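BlEst2 (Bacillus licheniformis, PDB 6WPX) is a lipase-type enzyme that probably hydrolyses ester bonds and is made as a propeptide form whose C-terminal domain is autoinhibitory. Local coordinates at residues Lys112-Ser117 and Tyr137-Ile142. Numbering follows the deposited sequence.
Sequences KVILVS and YVERVI
Strands 113-117 and 140-142 run parallel, 4.7 Å apart at the closest approach of their axes, and with V113 paired to V138 just before them the two segments trade five backbone hydrogen bonds, including L115 N to R140 O at 2.9 Å. They belong to the two strands of a beta-alpha-beta unit, with helix 121-131 between them, at the centre of the alpha/beta-hydrolase sheet; in this fold the turn after the first strand commonly carries the nucleophile. The pair illustrates how a parallel sheet absorbs an extra residue: E139 bulges out, its N still reaching V113 O (2.8 Å), and the pairing picks up again at R140, whose O receives L115 N.

Both faces are largely apolar, but one also carries R140. On the other, L115 crosses V138 at about a right angle, CG lying 3.9 Å from V138 CG1, and runs alongside V141, with L129 of the helix touching all three. On the R140 face, I114 CG1 rests 3.7 Å from R140 CG, and I142 CD1 reaches I114 CG2. R140 starts between its backbone N and carbonyl carbon (chi1 67°), which lays CG alongside I114 before a bend at chi3 turns the guanidinium side-on to the E139 carboxylate. Its NH1 also binds the carbonyls of L270 and I273, tying the strand to the loop that holds them. A leucine in its place would probably leave the E139 carboxylate without its salt-bridge partner and both loop carbonyls without this donor. Within the grip, R140 NE meets E139 OE1 at 2.8 Å, with OE1 tilted out of the guanidinium plane, whereas R140 NH2 lies 3.1 Å from E139 OE2, using the syn lone pair of that oxygen, which sits in the plane.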
loop_
_atom_site.group_PDB
_atom_site.type_symbol
_atom_site.label_atom_id
_atom_site.label_comp_id
_atom_site.label_asym_id
_atom_site.label_seq_id
_atom_site.Cartn_x
_atom_site.Cartn_y
_atom_site.Cartn_z
ATOM N N LYS A 112 8.966 14.126 27.591
ATOM C CA LYS A 112 8.976 13.551 26.243
ATOM C C LYS A 112 8.132 12.300 26.188
ATOM O O LYS A 112 8.025 11.547 27.163
ATOM C CB LYS A 112 10.400 13.275 25.727
ATOM C CG LYS A 112 11.174 14.541 25.374
ATOM C CD LYS A 112 12.440 14.200 24.632
ATOM C CE LYS A 112 13.481 15.279 24.756
ATOM N NZ LYS A 112 14.364 15.306 23.561
ATOM N N VAL A 113 7.455 12.144 25.072
ATOM C CA VAL A 113 6.550 11.032 24.848
ATOM C C VAL A 113 7.132 10.063 23.829
ATOM O O VAL A 113 8.102 10.375 23.130
ATOM C CB VAL A 113 5.137 11.526 24.427
ATOM C CG1 VAL A 113 4.562 12.502 25.445
ATOM C CG2 VAL A 113 5.150 12.146 23.027
ATOM N N ILE A 114 6.495 8.898 23.717
ATOM C CA ILE A 114 6.853 7.889 22.729
ATOM C C ILE A 114 5.743 7.955 21.689
ATOM O O ILE A 114 4.583 8.071 22.059
ATOM C CB ILE A 114 6.913 6.487 23.396
ATOM C CG1 ILE A 114 8.130 6.366 24.337
ATOM C CG2 ILE A 114 6.882 5.338 22.335
ATOM C CD1 ILE A 114 7.998 5.168 25.309
ATOM N N LEU A 115 6.083 7.873 20.411
ATOM C CA LEU A 115 5.025 7.762 19.407
ATOM C C LEU A 115 4.883 6.300 19.035
ATOM O O LEU A 115 5.887 5.646 18.725
ATOM C CB LEU A 115 5.305 8.604 18.153
ATOM C CG LEU A 115 5.409 10.126 18.328
ATOM C CD1 LEU A 115 5.703 10.780 17.010
ATOM C CD2 LEU A 115 4.122 10.717 18.905
ATOM N N VAL A 116 3.638 5.783 19.093
ATOM C CA VAL A 116 3.287 4.452 18.582
ATOM C C VAL A 116 2.362 4.795 17.440
ATOM O O VAL A 116 1.271 5.308 17.657
ATOM C CB VAL A 116 2.711 3.422 19.582
ATOM C CG1 VAL A 116 2.213 2.169 18.828
ATOM C CG2 VAL A 116 3.789 3.016 20.596
ATOM N N SER A 117 2.865 4.630 16.223
ATOM C CA SER A 117 2.187 5.072 15.027
ATOM C C SER A 117 1.853 3.971 14.061
ATOM O O SER A 117 2.711 3.193 13.666
ATOM C CB SER A 117 3.037 6.131 14.346
ATOM O OG SER A 117 3.303 7.161 15.284
ATOM N N TYR A 137 9.945 16.972 21.619
ATOM C CA TYR A 137 8.883 16.445 22.471
ATOM C C TYR A 137 8.788 14.947 22.504
ATOM O O TYR A 137 7.962 14.398 23.237
ATOM C CB TYR A 137 7.534 17.075 22.038
ATOM C CG TYR A 137 7.635 18.565 21.769
ATOM C CD1 TYR A 137 8.000 19.454 22.779
ATOM C CD2 TYR A 137 7.462 19.075 20.484
ATOM C CE1 TYR A 137 8.156 20.817 22.529
ATOM C CE2 TYR A 137 7.616 20.438 20.218
ATOM C CZ TYR A 137 7.953 21.306 21.249
ATOM O OH TYR A 137 8.096 22.651 21.019
ATOM N N VAL A 138 9.611 14.274 21.691
ATOM C CA VAL A 138 9.535 12.825 21.496
ATOM C C VAL A 138 10.843 12.142 21.777
ATOM O O VAL A 138 11.878 12.575 21.284
ATOM C CB VAL A 138 8.994 12.501 20.063
ATOM C CG1 VAL A 138 8.965 10.989 19.784
ATOM C CG2 VAL A 138 7.614 13.117 19.838
ATOM N N GLU A 139 10.785 11.028 22.525
ATOM C CA GLU A 139 11.949 10.221 22.881
ATOM C C GLU A 139 12.221 9.166 21.806
ATOM O O GLU A 139 13.381 8.907 21.469
ATOM C CB GLU A 139 11.737 9.597 24.280
ATOM C CG GLU A 139 12.987 8.991 24.908
ATOM C CD GLU A 139 13.078 7.484 24.724
ATOM O OE1 GLU A 139 12.024 6.812 24.753
ATOM O OE2 GLU A 139 14.207 6.976 24.545
ATOM N N ARG A 140 11.153 8.553 21.267
ATOM C CA ARG A 140 11.276 7.513 20.265
ATOM C C ARG A 140 9.983 7.313 19.513
ATOM O O ARG A 140 8.910 7.723 19.973
ATOM C CB ARG A 140 11.772 6.179 20.885
ATOM C CG ARG A 140 10.778 5.518 21.844
ATOM C CD ARG A 140 11.339 4.238 22.445
ATOM N NE ARG A 140 12.548 4.495 23.236
ATOM C CZ ARG A 140 13.400 3.557 23.626
ATOM N NH1 ARG A 140 13.182 2.281 23.315
ATOM N NH2 ARG A 140 14.466 3.880 24.345
ATOM N N VAL A 141 10.101 6.648 18.381
ATOM C CA VAL A 141 8.987 6.318 17.502
ATOM C C VAL A 141 8.997 4.819 17.186
ATOM O O VAL A 141 9.999 4.277 16.726
ATOM C CB VAL A 141 9.023 7.169 16.210
ATOM C CG1 VAL A 141 7.828 6.867 15.300
ATOM C CG2 VAL A 141 9.086 8.661 16.536
ATOM N N ILE A 142 7.835 4.184 17.364
ATOM C CA ILE A 142 7.572 2.807 16.978
ATOM C C ILE A 142 6.481 2.871 15.896
ATOM O O ILE A 142 5.416 3.423 16.117
ATOM C CB ILE A 142 7.173 1.943 18.188
ATOM C CG1 ILE A 142 8.294 1.948 19.257
ATOM C CG2 ILE A 142 6.758 0.508 17.735
ATOM C CD1 ILE A 142 7.805 1.705 20.627
#